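Local coordinates for protein lytic polysaccharide monooxygenase (Neurospora crassa, PDB 4QI8) that probably cleaves the beta-1,4-linked glucose chains of cellulose by oxidation, using a copper centre that is reduced by an external electron donor, at residues 2-7 and 62-67; 21-26 and 41-46; 75-80 and 99-104; 138-143 and 157-162. All blocks are in the same frame, centred on the assembly; numbering follows the deposited sequence. Where two conformers were deposited one is given.

Interaction 1: 2-7 and 62-67; sequences YTFPKV and ITYGAA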
# COMPACT_ATOMS: atom_id res chain seq x y z
N TYR A 2 -1.16 9.34 10.34
CA TYR A 2 0.08 9.56 9.59
C TYR A 2 -0.25 9.51 8.11
O TYR A 2 -1.22 8.87 7.68
CB TYR A 2 1.19 8.53 9.95
CG TYR A 2 0.65 7.21 10.43
CD1 TYR A 2 0.39 7.00 11.78
CD2 TYR A 2 0.33 6.19 9.53
CE1 TYR A 2 -0.16 5.82 12.23
CE2 TYR A 2 -0.21 4.99 9.98
CZ TYR A 2 -0.45 4.82 11.33
OH TYR A 2 -1.00 3.64 11.79
N THR A 3 0.56 10.23 7.34
CA THR A 3 0.54 10.15 5.90
C THR A 3 1.71 9.28 5.43
O THR A 3 2.60 8.93 6.19
CB THR A 3 0.70 11.54 5.28
OG1 THR A 3 1.98 12.03 5.67
CG2 THR A 3 -0.41 12.50 5.73
N PHE A 4 1.68 8.95 4.14
CA PHE A 4 2.79 8.30 3.45
C PHE A 4 3.19 9.20 2.27
O PHE A 4 2.79 8.98 1.13
CB PHE A 4 2.41 6.88 3.01
CG PHE A 4 2.29 5.93 4.16
CD1 PHE A 4 3.41 5.35 4.70
CD2 PHE A 4 1.05 5.62 4.71
CE1 PHE A 4 3.33 4.49 5.77
CE2 PHE A 4 0.97 4.77 5.80
CZ PHE A 4 2.11 4.20 6.32
N PRO A 5 3.96 10.26 2.56
CA PRO A 5 4.09 11.34 1.57
C PRO A 5 5.29 11.25 0.62
O PRO A 5 5.40 12.07 -0.28
CB PRO A 5 4.22 12.57 2.45
CG PRO A 5 5.02 12.05 3.64
CD PRO A 5 4.49 10.66 3.88
N LYS A 6 6.19 10.29 0.84
CA LYS A 6 7.47 10.25 0.14
C LYS A 6 7.85 8.85 -0.25
O LYS A 6 7.58 7.91 0.48
CB LYS A 6 8.61 10.70 1.07
CG LYS A 6 8.62 12.13 1.47
CD LYS A 6 9.93 12.41 2.18
CE LYS A 6 9.99 13.73 2.95
NZ LYS A 6 10.15 14.96 2.13
N VAL A 7 8.52 8.74 -1.39
CA VAL A 7 9.25 7.54 -1.74
C VAL A 7 10.60 7.96 -2.29
O VAL A 7 10.74 9.03 -2.88
CB VAL A 7 8.46 6.67 -2.74
CG1 VAL A 7 8.28 7.39 -4.06
CG2 VAL A 7 9.14 5.33 -2.94
N ILE A 62 13.45 0.10 -2.58
CA ILE A 62 13.30 1.54 -2.39
C ILE A 62 12.68 1.77 -1.02
O ILE A 62 12.48 0.84 -0.26
CB ILE A 62 12.46 2.15 -3.51
CG1 ILE A 62 11.05 1.56 -3.54
CG2 ILE A 62 13.15 1.91 -4.85
CD1 ILE A 62 10.14 2.16 -4.60
N THR A 63 12.41 3.02 -0.71
CA THR A 63 11.95 3.34 0.63
C THR A 63 10.68 4.18 0.54
O THR A 63 10.65 5.15 -0.19
CB THR A 63 13.05 4.10 1.42
OG1 THR A 63 14.24 3.31 1.49
CG2 THR A 63 12.58 4.42 2.82
N TYR A 64 9.64 3.76 1.27
CA TYR A 64 8.40 4.52 1.37
C TYR A 64 8.36 5.14 2.76
O TYR A 64 8.47 4.43 3.76
CB TYR A 64 7.18 3.61 1.14
CG TYR A 64 6.07 4.24 0.32
CD1 TYR A 64 5.45 5.41 0.74
CD2 TYR A 64 5.64 3.66 -0.86
CE1 TYR A 64 4.43 5.99 -0.02
CE2 TYR A 64 4.62 4.24 -1.62
CZ TYR A 64 4.01 5.39 -1.19
OH TYR A 64 3.00 5.93 -1.95
N GLY A 65 8.23 6.46 2.81
CA GLY A 65 8.24 7.19 4.06
C GLY A 65 6.86 7.45 4.62
O GLY A 65 5.90 7.63 3.87
N ALA A 66 6.78 7.48 5.95
CA ALA A 66 5.60 7.88 6.71
C ALA A 66 5.86 9.22 7.41
O ALA A 66 7.02 9.58 7.64
CB ALA A 66 5.28 6.84 7.77
N ALA A 67 4.80 9.94 7.74
CA ALA A 67 4.95 11.12 8.57
C ALA A 67 3.73 11.29 9.47
O ALA A 67 2.61 11.43 8.93
CB ALA A 67 5.14 12.35 7.70

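Interaction 2: 21-26 and 41-46; sequences RRADNW and RCFQST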
# COMPACT_ATOMS: atom_id res chain seq x y z
N ARG A 21 1.17 10.77 -5.26
CA ARG A 21 -0.06 11.50 -5.49
C ARG A 21 -0.57 12.06 -4.17
O ARG A 21 -0.63 11.34 -3.18
CB ARG A 21 -1.09 10.56 -6.12
CG ARG A 21 -0.67 10.12 -7.51
CD ARG A 21 -1.73 9.30 -8.22
NE ARG A 21 -1.34 9.04 -9.60
CZ ARG A 21 -1.98 8.24 -10.44
NH1 ARG A 21 -3.07 7.58 -10.05
NH2 ARG A 21 -1.53 8.10 -11.68
N ARG A 22 -0.92 13.34 -4.14
CA ARG A 22 -1.24 13.92 -2.84
C ARG A 22 -2.52 13.28 -2.29
O ARG A 22 -3.60 13.35 -2.89
CB ARG A 22 -1.37 15.44 -2.87
CG ARG A 22 -1.49 16.00 -1.45
CD ARG A 22 -1.23 17.47 -1.33
NE ARG A 22 -2.38 18.22 -1.78
CZ ARG A 22 -2.45 19.55 -1.75
NH1 ARG A 22 -1.43 20.27 -1.29
NH2 ARG A 22 -3.55 20.17 -2.18
N ALA A 23 -2.39 12.65 -1.14
CA ALA A 23 -3.51 11.96 -0.52
C ALA A 23 -4.45 12.96 0.12
O ALA A 23 -4.04 14.03 0.58
CB ALA A 23 -2.99 10.99 0.53
N ASP A 24 -5.72 12.57 0.19
CA ASP A 24 -6.74 13.46 0.72
C ASP A 24 -6.56 13.72 2.22
O ASP A 24 -7.20 14.64 2.73
CB ASP A 24 -8.15 12.91 0.47
CG ASP A 24 -8.60 12.99 -0.98
OD1 ASP A 24 -8.02 13.76 -1.77
OD2 ASP A 24 -9.57 12.27 -1.30
N ASN A 25 -5.72 12.94 2.91
CA ASN A 25 -5.41 13.18 4.33
C ASN A 25 -4.18 14.08 4.54
O ASN A 25 -3.62 14.12 5.64
CB ASN A 25 -5.23 11.86 5.10
CG ASN A 25 -3.94 11.13 4.77
OD1 ASN A 25 -3.32 11.36 3.73
ND2 ASN A 25 -3.54 10.25 5.67
N TRP A 26 -3.79 14.83 3.52
CA TRP A 26 -2.57 15.61 3.63
C TRP A 26 -2.64 16.69 4.72
O TRP A 26 -1.60 17.10 5.21
CB TRP A 26 -2.17 16.21 2.28
CG TRP A 26 -3.03 17.33 1.80
CD1 TRP A 26 -4.23 17.22 1.15
CD2 TRP A 26 -2.77 18.72 1.94
NE1 TRP A 26 -4.73 18.48 0.88
CE2 TRP A 26 -3.85 19.42 1.35
CE3 TRP A 26 -1.72 19.45 2.51
CZ2 TRP A 26 -3.90 20.81 1.30
CZ3 TRP A 26 -1.78 20.82 2.46
CH2 TRP A 26 -2.86 21.49 1.87
N ARG A 41 -8.30 3.22 -2.80
CA ARG A 41 -7.27 2.90 -3.78
C ARG A 41 -5.99 3.72 -3.55
O ARG A 41 -4.99 3.18 -3.12
CB ARG A 41 -7.83 3.09 -5.22
CG ARG A 41 -6.84 2.76 -6.30
CD ARG A 41 -7.40 2.89 -7.72
NE ARG A 41 -8.09 4.17 -7.92
CZ ARG A 41 -9.41 4.38 -7.98
NH1 ARG A 41 -10.34 3.41 -7.88
NH2 ARG A 41 -9.84 5.63 -8.17
N CYS A 42 -6.07 5.03 -3.77
CA CYS A 42 -4.94 5.94 -3.61
C CYS A 42 -5.28 7.16 -2.75
O CYS A 42 -4.58 8.17 -2.81
CB CYS A 42 -4.36 6.39 -4.98
SG CYS A 42 -3.66 5.02 -5.91
N PHE A 43 -6.34 7.05 -1.96
CA PHE A 43 -6.78 8.13 -1.07
C PHE A 43 -7.06 9.42 -1.83
O PHE A 43 -6.76 10.52 -1.35
CB PHE A 43 -5.77 8.37 0.09
CG PHE A 43 -6.40 8.75 1.43
CD1 PHE A 43 -7.65 9.37 1.51
CD2 PHE A 43 -5.73 8.47 2.62
CE1 PHE A 43 -8.20 9.69 2.74
CE2 PHE A 43 -6.28 8.80 3.84
CZ PHE A 43 -7.52 9.39 3.90
N GLN A 44 -7.68 9.30 -3.01
CA GLN A 44 -8.07 10.48 -3.78
C GLN A 44 -9.49 10.33 -4.29
O GLN A 44 -9.76 9.55 -5.20
CB GLN A 44 -7.15 10.72 -4.96
CG GLN A 44 -5.72 11.07 -4.60
CD GLN A 44 -4.93 11.52 -5.82
OE1 GLN A 44 -5.12 10.98 -6.92
NE2 GLN A 44 -4.06 12.51 -5.65
N SER A 45 -10.41 11.13 -3.76
CA SER A 45 -11.75 11.16 -4.34
C SER A 45 -11.73 11.81 -5.72
O SER A 45 -12.53 11.46 -6.59
CB SER A 45 -12.72 11.92 -3.45
OG SER A 45 -12.82 11.32 -2.18
N THR A 46 -10.85 12.80 -5.90
CA THR A 46 -10.60 13.43 -7.20
C THR A 46 -9.17 13.07 -7.56
O THR A 46 -8.24 13.47 -6.87
CB THR A 46 -10.77 14.98 -7.14
OG1 THR A 46 -12.10 15.33 -6.75
CG2 THR A 46 -10.45 15.64 -8.48
O HOH W 1 -1.87 8.89 -3.02
O HOH W 2 -5.44 8.73 -8.45
O HOH W 3 -9.47 14.27 -3.94

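Interaction 3: 75-80 and 99-104; sequences PMQFYL and WFKIYH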
# COMPACT_ATOMS: atom_id res chain seq x y z
N PRO A 75 -0.93 -4.15 10.07
CA PRO A 75 0.01 -4.45 9.00
C PRO A 75 0.22 -3.34 7.97
O PRO A 75 -0.72 -2.67 7.55
CB PRO A 75 -0.65 -5.63 8.29
CG PRO A 75 -2.10 -5.34 8.45
CD PRO A 75 -2.23 -4.81 9.85
N MET A 76 1.48 -3.18 7.56
CA MET A 76 1.78 -2.57 6.28
C MET A 76 1.54 -3.56 5.15
O MET A 76 1.87 -4.75 5.27
CB MET A 76 3.24 -2.14 6.19
CG MET A 76 3.63 -1.02 7.12
SD MET A 76 2.77 0.55 6.79
CE MET A 76 3.22 0.86 5.11
N GLN A 77 1.03 -3.07 4.02
CA GLN A 77 0.92 -3.86 2.80
C GLN A 77 1.25 -2.96 1.61
O GLN A 77 0.96 -1.76 1.64
CB GLN A 77 -0.47 -4.49 2.65
CG GLN A 77 -1.00 -5.08 3.94
CD GLN A 77 -2.16 -6.05 3.79
OE1 GLN A 77 -2.25 -7.02 4.54
NE2 GLN A 77 -3.05 -5.79 2.85
N PHE A 78 1.86 -3.54 0.58
CA PHE A 78 2.21 -2.81 -0.64
C PHE A 78 1.73 -3.57 -1.87
O PHE A 78 1.85 -4.80 -1.94
CB PHE A 78 3.73 -2.59 -0.74
CG PHE A 78 4.29 -1.68 0.32
CD1 PHE A 78 4.23 -0.30 0.16
CD2 PHE A 78 4.88 -2.20 1.46
CE1 PHE A 78 4.75 0.54 1.13
CE2 PHE A 78 5.38 -1.35 2.44
CZ PHE A 78 5.31 0.01 2.27
N TYR A 79 1.23 -2.82 -2.85
CA TYR A 79 0.76 -3.36 -4.11
C TYR A 79 1.35 -2.56 -5.26
O TYR A 79 1.59 -1.36 -5.14
CB TYR A 79 -0.76 -3.26 -4.23
CG TYR A 79 -1.61 -4.07 -3.28
CD1 TYR A 79 -1.74 -3.73 -1.94
CD2 TYR A 79 -2.34 -5.16 -3.75
CE1 TYR A 79 -2.57 -4.47 -1.09
CE2 TYR A 79 -3.18 -5.88 -2.91
CZ TYR A 79 -3.29 -5.54 -1.59
OH TYR A 79 -4.14 -6.26 -0.80
N LEU A 80 1.51 -3.24 -6.39
CA LEU A 80 1.86 -2.59 -7.65
C LEU A 80 0.74 -2.74 -8.67
O LEU A 80 -0.01 -3.72 -8.65
CB LEU A 80 3.10 -3.25 -8.25
CG LEU A 80 4.44 -2.88 -7.61
CD1 LEU A 80 5.56 -3.77 -8.13
CD2 LEU A 80 4.78 -1.41 -7.88
N TRP A 99 -4.13 -4.58 -9.55
CA TRP A 99 -3.22 -4.46 -8.42
C TRP A 99 -2.78 -5.83 -7.93
O TRP A 99 -3.62 -6.68 -7.64
CB TRP A 99 -3.92 -3.73 -7.27
CG TRP A 99 -4.29 -2.31 -7.59
CD1 TRP A 99 -5.48 -1.88 -8.09
CD2 TRP A 99 -3.47 -1.15 -7.44
NE1 TRP A 99 -5.46 -0.51 -8.26
CE2 TRP A 99 -4.23 -0.05 -7.88
CE3 TRP A 99 -2.16 -0.95 -7.00
CZ2 TRP A 99 -3.72 1.26 -7.87
CZ3 TRP A 99 -1.66 0.34 -7.00
CH2 TRP A 99 -2.44 1.43 -7.41
N PHE A 100 -1.47 -6.03 -7.80
CA PHE A 100 -0.96 -7.25 -7.19
C PHE A 100 -0.13 -6.88 -5.97
O PHE A 100 0.55 -5.85 -5.94
CB PHE A 100 -0.19 -8.15 -8.17
CG PHE A 100 1.00 -7.51 -8.85
CD1 PHE A 100 0.84 -6.72 -9.97
CD2 PHE A 100 2.29 -7.74 -8.38
CE1 PHE A 100 1.92 -6.15 -10.60
CE2 PHE A 100 3.38 -7.20 -9.03
CZ PHE A 100 3.20 -6.40 -10.14
N LYS A 101 -0.23 -7.73 -4.96
CA LYS A 101 0.43 -7.51 -3.69
C LYS A 101 1.87 -7.96 -3.77
O LYS A 101 2.14 -9.07 -4.22
CB LYS A 101 -0.30 -8.28 -2.60
CG LYS A 101 0.25 -8.09 -1.20
CD LYS A 101 -0.44 -8.98 -0.18
CE LYS A 101 -1.82 -8.47 0.17
NZ LYS A 101 -2.55 -9.48 0.99
N ILE A 102 2.78 -7.12 -3.31
CA ILE A 102 4.19 -7.48 -3.25
C ILE A 102 4.74 -7.61 -1.83
O ILE A 102 5.87 -8.07 -1.65
CB ILE A 102 5.10 -6.56 -4.10
CG1 ILE A 102 5.04 -5.11 -3.61
CG2 ILE A 102 4.71 -6.66 -5.56
CD1 ILE A 102 6.08 -4.23 -4.26
N TYR A 103 3.95 -7.25 -0.83
CA TYR A 103 4.36 -7.39 0.56
C TYR A 103 3.14 -7.30 1.45
O TYR A 103 2.27 -6.45 1.23
CB TYR A 103 5.35 -6.28 0.96
CG TYR A 103 5.65 -6.27 2.45
CD1 TYR A 103 4.90 -5.51 3.33
CD2 TYR A 103 6.69 -7.03 2.97
CE1 TYR A 103 5.16 -5.52 4.68
CE2 TYR A 103 6.97 -7.04 4.33
CZ TYR A 103 6.21 -6.28 5.18
OH TYR A 103 6.47 -6.29 6.54
N HIS A 104 3.08 -8.14 2.48
CA HIS A 104 2.22 -7.87 3.61
C HIS A 104 2.88 -8.30 4.90
O HIS A 104 3.69 -9.23 4.94
CB HIS A 104 0.79 -8.43 3.44
CG HIS A 104 0.66 -9.92 3.38
ND1 HIS A 104 -0.48 -10.49 2.86
CD2 HIS A 104 1.45 -10.94 3.79
CE1 HIS A 104 -0.39 -11.81 2.95
NE2 HIS A 104 0.77 -12.11 3.50

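Interaction 4: 138-143 and 157-162; sequences LRAEHI and YISCAQ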
# COMPACT_ATOMS: atom_id res chain seq x y z
N LEU A 138 2.61 2.38 -7.12
CA LEU A 138 2.94 1.63 -5.92
C LEU A 138 2.05 2.15 -4.81
O LEU A 138 2.17 3.30 -4.39
CB LEU A 138 4.41 1.81 -5.55
CG LEU A 138 4.85 1.20 -4.21
CD1 LEU A 138 4.70 -0.32 -4.16
CD2 LEU A 138 6.27 1.60 -3.93
N ARG A 139 1.11 1.30 -4.38
CA ARG A 139 0.17 1.64 -3.32
C ARG A 139 0.72 1.19 -1.98
O ARG A 139 1.05 0.01 -1.80
CB ARG A 139 -1.19 0.98 -3.60
CG ARG A 139 -2.24 1.16 -2.52
CD ARG A 139 -3.53 0.47 -2.93
NE ARG A 139 -4.58 0.59 -1.92
CZ ARG A 139 -4.68 -0.19 -0.86
NH1 ARG A 139 -3.82 -1.19 -0.68
NH2 ARG A 139 -5.65 0.01 0.02
N ALA A 140 0.79 2.13 -1.04
CA ALA A 140 1.16 1.88 0.35
C ALA A 140 -0.09 1.92 1.20
O ALA A 140 -0.90 2.83 1.04
CB ALA A 140 2.11 2.96 0.82
N GLU A 141 -0.22 0.96 2.11
CA GLU A 141 -1.24 1.06 3.13
C GLU A 141 -0.74 0.55 4.46
O GLU A 141 0.00 -0.43 4.54
CB GLU A 141 -2.54 0.35 2.76
CG GLU A 141 -2.52 -1.16 2.93
CD GLU A 141 -3.77 -1.85 2.41
OE1 GLU A 141 -3.61 -2.99 1.90
OE2 GLU A 141 -4.88 -1.26 2.44
N HIS A 142 -1.17 1.24 5.51
CA HIS A 142 -1.11 0.72 6.85
C HIS A 142 -2.55 0.54 7.32
O HIS A 142 -3.38 1.43 7.14
CB HIS A 142 -0.39 1.65 7.81
CG HIS A 142 -0.16 0.99 9.12
ND1 HIS A 142 -0.76 1.41 10.29
CD2 HIS A 142 0.52 -0.14 9.41
CE1 HIS A 142 -0.42 0.57 11.25
NE2 HIS A 142 0.34 -0.38 10.74
N ILE A 143 -2.83 -0.60 7.95
CA ILE A 143 -4.17 -0.88 8.46
C ILE A 143 -4.12 -0.87 9.98
O ILE A 143 -3.61 -1.81 10.59
CB ILE A 143 -4.73 -2.22 7.94
CG1 ILE A 143 -4.48 -2.38 6.43
CG2 ILE A 143 -6.21 -2.28 8.25
CD1 ILE A 143 -4.95 -3.71 5.85
N TYR A 157 -4.50 3.91 6.18
CA TYR A 157 -3.65 5.07 5.89
C TYR A 157 -2.92 4.74 4.59
O TYR A 157 -2.14 3.79 4.55
CB TYR A 157 -2.67 5.32 7.05
CG TYR A 157 -3.38 5.59 8.36
CD1 TYR A 157 -3.75 6.89 8.70
CD2 TYR A 157 -3.69 4.56 9.25
CE1 TYR A 157 -4.41 7.16 9.89
CE2 TYR A 157 -4.34 4.83 10.45
CZ TYR A 157 -4.70 6.13 10.76
OH TYR A 157 -5.36 6.44 11.93
N ILE A 158 -3.21 5.48 3.53
CA ILE A 158 -2.91 5.08 2.15
C ILE A 158 -2.25 6.21 1.36
O ILE A 158 -2.61 7.38 1.54
CB ILE A 158 -4.22 4.68 1.43
CG1 ILE A 158 -4.81 3.42 2.07
CG2 ILE A 158 -4.02 4.48 -0.07
CD1 ILE A 158 -6.30 3.24 1.78
N SER A 159 -1.35 5.85 0.45
CA SER A 159 -1.02 6.73 -0.67
C SER A 159 -0.52 5.87 -1.83
O SER A 159 -0.29 4.67 -1.68
CB SER A 159 0.04 7.77 -0.29
OG SER A 159 1.29 7.14 -0.13
N CYS A 160 -0.31 6.53 -2.97
CA CYS A 160 0.23 5.88 -4.16
C CYS A 160 1.33 6.70 -4.81
O CYS A 160 1.16 7.88 -5.08
CB CYS A 160 -0.85 5.67 -5.21
SG CYS A 160 -2.11 4.49 -4.71
N ALA A 161 2.43 6.02 -5.10
CA ALA A 161 3.58 6.60 -5.78
C ALA A 161 3.60 6.25 -7.26
O ALA A 161 3.14 5.19 -7.67
CB ALA A 161 4.87 6.12 -5.13
N GLN A 162 4.13 7.18 -8.06
CA GLN A 162 4.35 6.96 -9.48
C GLN A 162 5.79 6.54 -9.72
O GLN A 162 6.72 7.28 -9.37
CB GLN A 162 4.01 8.22 -10.29
CG GLN A 162 2.54 8.60 -10.17
CD GLN A 162 2.07 9.77 -11.02
OE1 GLN A 162 0.92 10.21 -10.89
NE2 GLN A 162 2.94 10.28 -11.90

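Interaction 1: 2-7 and 62-67
Thr3 and Ala67 form an antiparallel hydrogen-bonded pair. Thr3 N donates to Ala67 O over 2.9 Å, and Ala67 N returns the bond to Thr3 O at the same length. Farther along, Gly65 N reaches Lys6 O at 2.8 Å in a nearly straight bond (169° at the hydrogen). Between these points Pro5, which has no N-H to give, lays its CD against Gly65 O at 3.3 Å. C-H...O contacts supplement the bonds: Phe4 CA lies 3.2 Å from Gly65 O.

The apolar contacts centre on Phe4. With CG beside the backbone N and anti to the carbonyl carbon (chi1 -71°), its ring points into the sandwich, and CE1 brushes Ala66 CB at 3.7 Å. Its CB touches Tyr64 CE1 at 3.7 Å, while Phe4 O sits at the edge of the Tyr64 ring, in its plane. Putting an alanine here would probably open a gap beside Ala66 and leave His142 and Tyr157, which the ring also touches, less closely packed.

This is an edge strand paired with the middle strand of the three-stranded antiparallel sheet in the AA9 beta-sandwich. The edge strand follows closely on the copper-binding His1.

Interaction 2: 21-26 and 41-46
Asp24 reaches across to Phe43, Gln44 and Ser45, and every part of its side chain has work there. CB lies against the Phe43 ring, 3.7 Å from CD1. CG comes next, beside Phe43 O; it lies next to its own backbone N, anti to the carbonyl carbon (chi1 -72°), which directs the carboxylate at Ser45 N. OD2 takes that N-H at 2.8 Å on its syn side, and also bonds Gln39 NE2. OD1 accepts from a water at 2.7 Å, and that water in turn accepts the N-H of Thr46. A short acid suits this place because one group can serve two successive backbone N-H groups, one directly and one through water.

The backbone joins in: Asp24 N donates to Phe43 O at 2.8 Å, nearly along the C=O axis. Phe43 leaves the helix with positive phi, and its ring lies beneath Asn25, whose backbone N stands 4.0 Å above the ring plane and whose CG is 3.4 Å from Phe43 CE2, amide and ring planes 31° apart.

Gln44 is long enough to bridge to the preceding residues. Its amide NE2 meets Arg22 O at 2.9 Å, from above the carbonyl plane, while OE1 receives a water proton at 2.7 Å and the Ser48 N-H. The Gln44 and Arg21 side chains cross at about a right angle, with amide and guanidinium planes nearly parallel (11°); Arg21 NH2 bonds Trp92 O. Another water donates to both Arg21 O and Cys42 O.

Packed together are a type I turn, Ala23 to Trp26, and the end of a short, weakly bonded helix, which the Cys42-Cys160 disulfide ties to strand 155-166 of the AA9 beta-sandwich.

Interaction 3: 75-80 and 99-104
Phe78 O is gripped by two successive N-H groups of the opposite strand: Ile102 N at 2.9 Å and, in a weak bond, Tyr103 N at 3.4 Å. Both residues thus face Phe78, and the register slips by one. On either side of the slip, regular bonding holds, Phe78 N to Tyr103 O at 3.0 Å and Leu80 N to Phe100 O at 2.8 Å.

Tyr79 offers one ring face to Lys101 CB, 4.1 Å from the ring centroid. Lys101 CE continues to Tyr79 OH at 3.3 Å, a hydroxyl hydrogen-bonded to Tyr185 OH. With CG anti to the backbone N (chi1 -177°), the lysine runs out along the phenol and then bends at chi3, which takes NZ to His104 ND1 at 3.0 Å and to the carbonyls of Pro207 and Pro209. A leucine replacing Tyr79 would probably leave the Tyr185 hydroxyl without this partner and the lysine's aliphatic stem less covered.

On the other face Leu80 CB sits over the Phe100 ring, 4.0 Å from its centroid. Phe78 turns a ring edge to Tyr103 CD1 and packs on Phe123 and Val125 of the other sheet, where an aromatic ring suits the sandwich interior.

It is a classic beta bulge between two antiparallel strands of the larger AA9 sheet.

Interaction 4: 138-143 and 157-162
Leu138, Ala140 and His142 bond to Ala161, Ser159 and Tyr157 in three antiparallel hydrogen-bonded pairs, so that the N-H and C=O of all six residues are matched. Five of the six bonds are short, among them Ala161 N to Leu138 O at 2.8 Å, Ala140 N to Ser159 O at 2.8 Å, and Tyr157 N to His142 O at 2.9 Å, this last lying in the carbonyl plane and nearly straight (170°). Ser159 N to Ala140 O is longer, at 3.1 Å.

Between these pairs the side chains of Arg139 and Glu141 settle their own charges. Arg139 is extended, with CG anti to the backbone N (chi1 175°). Arg139 CB lies 3.8 Å from Cys160 SG, NE makes a weak hydrogen bond to Arg41 O, and NH2 passes Ile158 CD1 at 3.7 Å. NH2 then bonds Glu141 OE2 at 2.8 Å, arriving from above the carboxylate plane, 63° out of it; it also serves Ile40 O. Glu141 OE1 is taken by the hydroxyl of Tyr185 and by Gln77 NE2. The several polar partners of each probably offset the cost of burying the two charges.

On the opposite face of the strands, Ser159 OG bonds Phe4 O and Tyr64 OH, which links this sheet to the other one, and His142 ND1 is met by Tyr2 OH. Tyr157 turns a ring edge to His142 O and has its hydroxyl bonded to Gln155.

That tyrosine is a ligand of the copper ion together with His1 and His72, so this beta hairpin carries the axial tyrosine found beside the histidine brace in AA9 monooxygenases.

Along the chain, interaction 2 is nested in the loop closed by interaction 1; interactions 3 and 4 follow in series. Interaction 1 belongs to the three-stranded antiparallel sheet, whereas 3 and 4 lie in the larger mixed sheet, where strands 76-82 and 134-144 are neighbours, and their centres are about 9 Å apart. Interaction 4 is the middle of the set: its centre is about 8 Å from that of interaction 1, which packs on it across the sandwich, and about 9 Å from that of interaction 2, tied to it by a disulfide. Together they join both sheets and the loop region of 21-46, with interaction 4 supplying the copper ligand Tyr157 and interaction 1 following on from His1.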